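Local coordinates for probable transcriptional regulatory protein, Rv1404 (PDB 2NYX) that probably binds DNA and regulates transcription as a dimeric winged-helix protein of the MarR family, at residues 121-124 with 125-128; 105-108 with 109-113; 21-24 with 25-28. One frame throughout, in Å; residues are numbered along the deposited sequence.

Interaction 1: residues 121-124 with 125-128; sequences RTEI and ARIV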
loop_
_atom_site.group_PDB
_atom_site.type_symbol
_atom_site.label_atom_id
_atom_site.label_comp_id
_atom_site.label_asym_id
_atom_site.label_seq_id
_atom_site.Cartn_x
_atom_site.Cartn_y
_atom_site.Cartn_z
ATOM N N ARG B 121 -7.782 -0.377 11.509
ATOM C CA ARG B 121 -9.197 -0.627 11.719
ATOM C C ARG B 121 -9.862 0.536 12.456
ATOM O O ARG B 121 -10.984 0.908 12.125
ATOM C CB ARG B 121 -9.434 -1.935 12.470
ATOM C CG ARG B 121 -10.846 -2.436 12.301
ATOM C CD ARG B 121 -11.250 -3.453 13.334
ATOM N NE ARG B 121 -12.611 -3.936 13.074
ATOM C CZ ARG B 121 -13.722 -3.367 13.536
ATOM N NH1 ARG B 121 -13.656 -2.280 14.290
ATOM N NH2 ARG B 121 -14.904 -3.888 13.242
ATOM N N THR B 122 -9.168 1.109 13.438
ATOM C CA THR B 122 -9.694 2.244 14.199
ATOM C C THR B 122 -9.914 3.466 13.297
ATOM O O THR B 122 -10.911 4.171 13.451
ATOM C CB THR B 122 -8.800 2.601 15.421
ATOM O OG1 THR B 122 -8.538 1.426 16.192
ATOM C CG2 THR B 122 -9.480 3.612 16.330
ATOM N N GLU B 123 -8.999 3.703 12.356
ATOM C CA GLU B 123 -9.158 4.789 11.385
ATOM C C GLU B 123 -10.267 4.516 10.384
ATOM O O GLU B 123 -10.958 5.445 9.967
ATOM C CB GLU B 123 -7.859 5.099 10.627
ATOM C CG GLU B 123 -7.193 6.434 11.025
ATOM C CD GLU B 123 -8.072 7.682 10.756
ATOM O OE1 GLU B 123 -8.408 8.396 11.727
ATOM O OE2 GLU B 123 -8.419 7.956 9.583
ATOM N N ILE B 124 -10.425 3.255 9.989
ATOM C CA ILE B 124 -11.436 2.906 9.004
ATOM C C ILE B 124 -12.834 3.122 9.568
ATOM O O ILE B 124 -13.649 3.784 8.930
ATOM C CB ILE B 124 -11.232 1.480 8.410
ATOM C CG1 ILE B 124 -10.001 1.479 7.496
ATOM C CG2 ILE B 124 -12.485 1.008 7.641
ATOM C CD1 ILE B 124 -9.564 0.090 6.976
ATOM N N ALA B 125 -13.091 2.602 10.768
ATOM C CA ALA B 125 -14.403 2.716 11.417
ATOM C C ALA B 125 -14.797 4.157 11.734
ATOM O O ALA B 125 -15.962 4.520 11.615
ATOM C CB ALA B 125 -14.459 1.855 12.671
ATOM N N ARG B 126 -13.823 4.975 12.129
ATOM C CA ARG B 126 -14.043 6.403 12.332
ATOM C C ARG B 126 -14.607 7.049 11.065
ATOM O O ARG B 126 -15.526 7.875 11.121
ATOM C CB ARG B 126 -12.740 7.092 12.738
ATOM C CG ARG B 126 -12.907 8.543 13.167
ATOM C CD ARG B 126 -11.576 9.284 13.177
ATOM N NE ARG B 126 -10.989 9.395 11.836
ATOM C CZ ARG B 126 -11.290 10.348 10.954
ATOM N NH1 ARG B 126 -12.182 11.286 11.253
ATOM N NH2 ARG B 126 -10.701 10.361 9.766
ATOM N N ILE B 127 -14.054 6.664 9.924
ATOM C CA ILE B 127 -14.523 7.161 8.640
ATOM C C ILE B 127 -15.862 6.520 8.227
ATOM O O ILE B 127 -16.710 7.181 7.629
ATOM C CB ILE B 127 -13.418 7.025 7.569
ATOM C CG1 ILE B 127 -12.268 7.975 7.930
ATOM C CG2 ILE B 127 -13.965 7.333 6.179
ATOM C CD1 ILE B 127 -10.994 7.795 7.140
ATOM N N VAL B 128 -16.061 5.251 8.580
ATOM C CA VAL B 128 -17.327 4.561 8.312
ATOM C C VAL B 128 -18.503 5.130 9.126
ATOM O O VAL B 128 -19.645 5.107 8.661
ATOM C CB VAL B 128 -17.201 3.027 8.517
ATOM C CG1 VAL B 128 -18.532 2.332 8.320
ATOM C CG2 VAL B 128 -16.197 2.448 7.542
#
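Arg126 sets its CG anti to the backbone N (chi1 -172°) and then bends at chi3, while Glu123 folds over at chi2 (-61°), and these two turns lay the side chains next to each other, pointing the same way, so that carboxylate and guanidinium meet one helical turn apart. The result is a salt bridge with two unequal arms. Arg126 NE gives the shorter bond, 2.8 Å to Glu123 OE1, which it reaches from above the carboxylate plane and with a bent N-H direction; the second arm, from Arg126 NH2 to Glu123 OE2, is a weak bond of 3.3 Å, though OE2 lies at the guanidinium edge and in its plane. The two flat groups remain 29° apart, short of a coplanar fork. Ile127 brings its methyl CD1 to 3.6 Å from Glu123 OE2, and both residues also pack on Ile31 of helix 26-39.

Beneath the side chains runs the regular i to i+4 bonding of an alpha helix. Ala125 N binds Arg121 O at 3.0 Å and Val128 N binds Ile124 O at 2.8 Å, whereas the bond from Ile127 N to Glu123 O is weak. On the buried side Ile124 CG2 meets Val128 CG2 at 4.0 Å, and Thr18 and Val14 of the second subunit pack on this pair. Arg121 directs its guanidinium to Asp19 and Asp15 of the second subunit in intersubunit salt bridges. A partly exposed i to i+3 ion pair backed by an aliphatic dimer-facing side is thus the pattern of an amphipathic helix, here the end of the long helix that joins the winged helix-turn-helix part of a MarR-type subunit to its dimerisation region.

Interaction 2: residues 105-108 with 109-113; sequences LTKR and GRDVV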
loop_
_atom_site.group_PDB
_atom_site.type_symbol
_atom_site.label_atom_id
_atom_site.label_comp_id
_atom_site.label_asym_id
_atom_site.label_seq_id
_atom_site.Cartn_x
_atom_site.Cartn_y
_atom_site.Cartn_z
ATOM N N LEU B 105 7.286 -15.962 11.370
ATOM C CA LEU B 105 7.184 -14.805 12.242
ATOM C C LEU B 105 7.723 -15.054 13.637
ATOM O O LEU B 105 7.627 -16.140 14.197
ATOM C CB LEU B 105 5.742 -14.307 12.347
ATOM C CG LEU B 105 5.179 -13.473 11.199
ATOM C CD1 LEU B 105 3.732 -13.127 11.479
ATOM C CD2 LEU B 105 6.012 -12.206 10.968
ATOM N N THR B 106 8.280 -13.989 14.174
ATOM C CA THR B 106 8.711 -13.872 15.535
ATOM C C THR B 106 7.567 -13.245 16.340
ATOM O O THR B 106 6.647 -12.671 15.762
ATOM C CB THR B 106 9.961 -12.999 15.512
ATOM O OG1 THR B 106 11.100 -13.795 15.858
ATOM C CG2 THR B 106 9.847 -11.840 16.434
ATOM N N LYS B 107 7.602 -13.365 17.663
ATOM C CA LYS B 107 6.560 -12.766 18.512
ATOM C C LYS B 107 6.375 -11.275 18.198
ATOM O O LYS B 107 5.256 -10.799 18.010
ATOM C CB LYS B 107 6.884 -12.948 19.995
ATOM C CG LYS B 107 5.659 -13.162 20.896
ATOM C CD LYS B 107 4.528 -12.136 20.666
ATOM C CE LYS B 107 3.130 -12.728 20.950
ATOM N NZ LYS B 107 2.716 -13.852 20.032
ATOM N N ARG B 108 7.495 -10.562 18.152
ATOM C CA ARG B 108 7.552 -9.151 17.825
ATOM C C ARG B 108 7.011 -8.906 16.431
ATOM O O ARG B 108 6.299 -7.935 16.215
ATOM C CB ARG B 108 8.992 -8.666 17.964
ATOM C CG ARG B 108 9.332 -7.397 17.239
ATOM C CD ARG B 108 10.241 -6.540 18.085
ATOM N NE ARG B 108 11.388 -6.052 17.329
ATOM C CZ ARG B 108 12.643 -6.083 17.769
ATOM N NH1 ARG B 108 12.920 -6.563 18.981
ATOM N NH2 ARG B 108 13.624 -5.612 17.002
ATOM N N GLY B 109 7.340 -9.791 15.493
ATOM C CA GLY B 109 6.735 -9.783 14.169
ATOM C C GLY B 109 5.215 -9.806 14.222
ATOM O O GLY B 109 4.560 -9.008 13.556
ATOM N N ARG B 110 4.656 -10.708 15.027
ATOM C CA ARG B 110 3.197 -10.857 15.134
ATOM C C ARG B 110 2.555 -9.634 15.778
ATOM O O ARG B 110 1.450 -9.235 15.386
ATOM C CB ARG B 110 2.805 -12.129 15.900
ATOM C CG ARG B 110 3.645 -13.349 15.562
ATOM C CD ARG B 110 3.186 -14.616 16.292
ATOM N NE ARG B 110 2.501 -15.498 15.355
ATOM C CZ ARG B 110 2.992 -16.647 14.890
ATOM N NH1 ARG B 110 4.172 -17.108 15.304
ATOM N NH2 ARG B 110 2.283 -17.358 14.023
ATOM N N ASP B 111 3.246 -9.045 16.754
ATOM C CA ASP B 111 2.799 -7.806 17.388
ATOM C C ASP B 111 2.742 -6.656 16.395
ATOM O O ASP B 111 1.771 -5.910 16.371
ATOM C CB ASP B 111 3.706 -7.433 18.553
ATOM C CG ASP B 111 3.563 -8.382 19.724
ATOM O OD1 ASP B 111 2.447 -8.937 19.919
ATOM O OD2 ASP B 111 4.567 -8.574 20.454
ATOM N N VAL B 112 3.778 -6.528 15.573
ATOM C CA VAL B 112 3.809 -5.523 14.517
ATOM C C VAL B 112 2.583 -5.634 13.604
ATOM O O VAL B 112 1.864 -4.653 13.420
ATOM C CB VAL B 112 5.137 -5.574 13.729
ATOM C CG1 VAL B 112 5.016 -4.904 12.368
ATOM C CG2 VAL B 112 6.236 -4.920 14.537
ATOM N N VAL B 113 2.339 -6.834 13.073
ATOM C CA VAL B 113 1.188 -7.094 12.223
ATOM C C VAL B 113 -0.122 -6.785 12.949
ATOM O O VAL B 113 -1.012 -6.170 12.383
ATOM C CB VAL B 113 1.170 -8.566 11.697
ATOM C CG1 VAL B 113 -0.148 -8.874 10.973
ATOM C CG2 VAL B 113 2.340 -8.833 10.755
HETATM O O HOH W 1 6.045 -16.443 17.209
#
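Arg110 N donates to Thr106 O at 2.9 Å, and Asp111 N to Lys107 O and Val112 N to Arg108 O continue the pattern in the first turns of helix 107-128. Strand 102-105, part of a three-stranded antiparallel sheet consistent with the wing of a winged helix-turn-helix, passes into this helix through Thr106, which holds the N-cap position without a capping bond from its side chain. A water lies between Leu105 O and Arg110 NH1: it accepts from NH1 at 2.8 Å, in the guanidinium plane, and gives a weak bond to the carbonyl.

Leu105 packs against carbon atoms of Arg110 and Gly109. Arg110 CG, anti to its own carbonyl carbon (chi1 -41°), lies 4.0 Å from Leu105 CB, which also covers one guanidinium face near its rim. Leu105 CD2 rests on Gly109 CA at 4.1 Å, and the leucine packs further on Leu51 and Leu54 of helix 45-57. Separately, Lys107 CD lies 3.6 Å from Asp111 OD2.

Lys107 NZ stays 4.9 Å from Asp111 OD1 and 5.0 Å from Arg110 NE, so charge effects would act through space, and the contacts are mostly backbone bonds, a water bridge and aliphatic packing.

Interaction 3: residues 21-24 with 25-28; sequences LLTA and SRLL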
loop_
_atom_site.group_PDB
_atom_site.type_symbol
_atom_site.label_atom_id
_atom_site.label_comp_id
_atom_site.label_asym_id
_atom_site.label_seq_id
_atom_site.Cartn_x
_atom_site.Cartn_y
_atom_site.Cartn_z
ATOM N N LEU B 21 -10.571 2.901 -10.252
ATOM C CA LEU B 21 -10.083 2.250 -9.045
ATOM C C LEU B 21 -8.754 2.788 -8.522
ATOM O O LEU B 21 -8.516 2.764 -7.323
ATOM C CB LEU B 21 -9.964 0.747 -9.291
ATOM C CG LEU B 21 -10.917 -0.278 -8.664
ATOM C CD1 LEU B 21 -12.209 0.316 -8.103
ATOM C CD2 LEU B 21 -11.195 -1.378 -9.685
ATOM N N LEU B 22 -7.867 3.233 -9.406
ATOM C CA LEU B 22 -6.627 3.868 -8.961
ATOM C C LEU B 22 -6.928 5.137 -8.171
ATOM O O LEU B 22 -6.337 5.372 -7.113
ATOM C CB LEU B 22 -5.725 4.219 -10.137
ATOM C CG LEU B 22 -4.735 3.202 -10.705
ATOM C CD1 LEU B 22 -4.349 2.143 -9.693
ATOM C CD2 LEU B 22 -5.289 2.582 -11.969
ATOM N N THR B 23 -7.852 5.940 -8.698
ATOM C CA THR B 23 -8.319 7.159 -8.059
ATOM C C THR B 23 -9.057 6.860 -6.745
ATOM O O THR B 23 -8.723 7.419 -5.705
ATOM C CB THR B 23 -9.233 7.938 -9.033
ATOM O OG1 THR B 23 -8.504 8.233 -10.232
ATOM C CG2 THR B 23 -9.755 9.250 -8.416
ATOM N N ALA B 24 -10.040 5.965 -6.804
ATOM C CA ALA B 24 -10.934 5.651 -5.685
ATOM C C ALA B 24 -10.241 5.040 -4.472
ATOM O O ALA B 24 -10.751 5.125 -3.347
ATOM C CB ALA B 24 -12.018 4.714 -6.155
ATOM N N SER B 25 -9.090 4.420 -4.707
ATOM C CA SER B 25 -8.397 3.708 -3.664
ATOM C C SER B 25 -7.287 4.521 -2.981
ATOM O O SER B 25 -6.680 4.037 -2.037
ATOM C CB SER B 25 -7.862 2.375 -4.203
ATOM O OG SER B 25 -6.762 2.597 -5.063
ATOM N N ARG B 26 -7.032 5.740 -3.458
ATOM C CA ARG B 26 -5.992 6.617 -2.897
ATOM C C ARG B 26 -6.045 6.743 -1.374
ATOM O O ARG B 26 -5.030 6.561 -0.706
ATOM C CB ARG B 26 -6.056 8.020 -3.509
ATOM C CG ARG B 26 -5.281 8.218 -4.798
ATOM C CD ARG B 26 -5.523 9.632 -5.377
ATOM N NE ARG B 26 -6.922 10.039 -5.213
ATOM C CZ ARG B 26 -7.558 10.976 -5.920
ATOM N NH1 ARG B 26 -6.948 11.651 -6.894
ATOM N NH2 ARG B 26 -8.835 11.232 -5.655
ATOM N N LEU B 27 -7.222 7.063 -0.836
ATOM C CA LEU B 27 -7.376 7.258 0.606
ATOM C C LEU B 27 -7.103 5.994 1.405
ATOM O O LEU B 27 -6.302 6.020 2.331
ATOM C CB LEU B 27 -8.746 7.840 0.966
ATOM C CG LEU B 27 -8.944 8.258 2.430
ATOM C CD1 LEU B 27 -7.777 9.079 2.959
ATOM C CD2 LEU B 27 -10.231 9.026 2.618
ATOM N N LEU B 28 -7.757 4.892 1.049
ATOM C CA LEU B 28 -7.564 3.651 1.775
ATOM C C LEU B 28 -6.084 3.316 1.825
ATOM O O LEU B 28 -5.569 2.933 2.878
ATOM C CB LEU B 28 -8.324 2.498 1.135
ATOM C CG LEU B 28 -9.209 1.654 2.061
ATOM C CD1 LEU B 28 -9.419 0.257 1.486
ATOM C CD2 LEU B 28 -8.709 1.586 3.505
HETATM O O HOH W 2 -9.606 7.754 -2.511
HETATM O O HOH W 3 -10.232 4.923 -0.838
#
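Hydrogen bonds between Ser25 and Leu21 come first. The hydroxyl OG of Ser25 donates to Leu21 O at 2.9 Å, lying in the carbonyl plane, and the Ser25 backbone N adds a weak bond of 3.1 Å to the same oxygen. Two donors of one residue therefore grip a single carbonyl of helix 16-24. The torsion explains it: with chi1 at 73°, OG sits between the backbone N and the carbonyl carbon, turned back over the preceding turn. One residue further on, Arg26 N binds Thr23 O at 3.3 Å, a three-residue step in which the donor stands well above the carbonyl plane.

Two waters span the junction of helices 16-24 and 26-39. One donates to Ala24 O at 2.6 Å and accepts from Leu28 N; the other accepts from Leu27 N at 3.0 Å and makes weak bonds to Thr23 O and Ala24 O. They link carbonyls of Thr23 and Ala24 to amides of Leu27 and Leu28.

Van der Waals contact is made by Thr23 and Arg26, whose side chains run alongside each other. The methyl CG2 of Thr23 lies over one face of the guanidinium, 3.5 Å from Arg26 NH2 and displaced toward its rim.

The second subunit packs here, with its Arg120 on Leu22 and Ser25, its Leu139 on Leu21, and a weak bond from its Thr147 to Ala24 O. The Ser25 side chain, bonded back to Leu21 where helix 16-24 passes into helix 26-39, thus lies with its two bridging waters in the N-terminal part of the dimer interface of a MarR-type fold.

From the N terminus, interaction 3 comes first, at the junction of helices 16-24 and 26-39; interaction 2 follows where strand 102-105 passes into helix 107-128, and interaction 1 lies near the far end of that helix. All three are local and in series, so none encloses or crosses another, and none closes a long loop. Interactions 2 and 1 share one helix, with centres 23 Å apart. Interactions 1 and 3 touch through Ile124 CD1 and Leu28 CD2, 3.9 Å apart, joining helix 107-128 to helix 26-39, and both meet the second subunit. Interaction 2 touches that subunit through Val113 on its Arg26, while its main ties are to the sheet and helix 45-57.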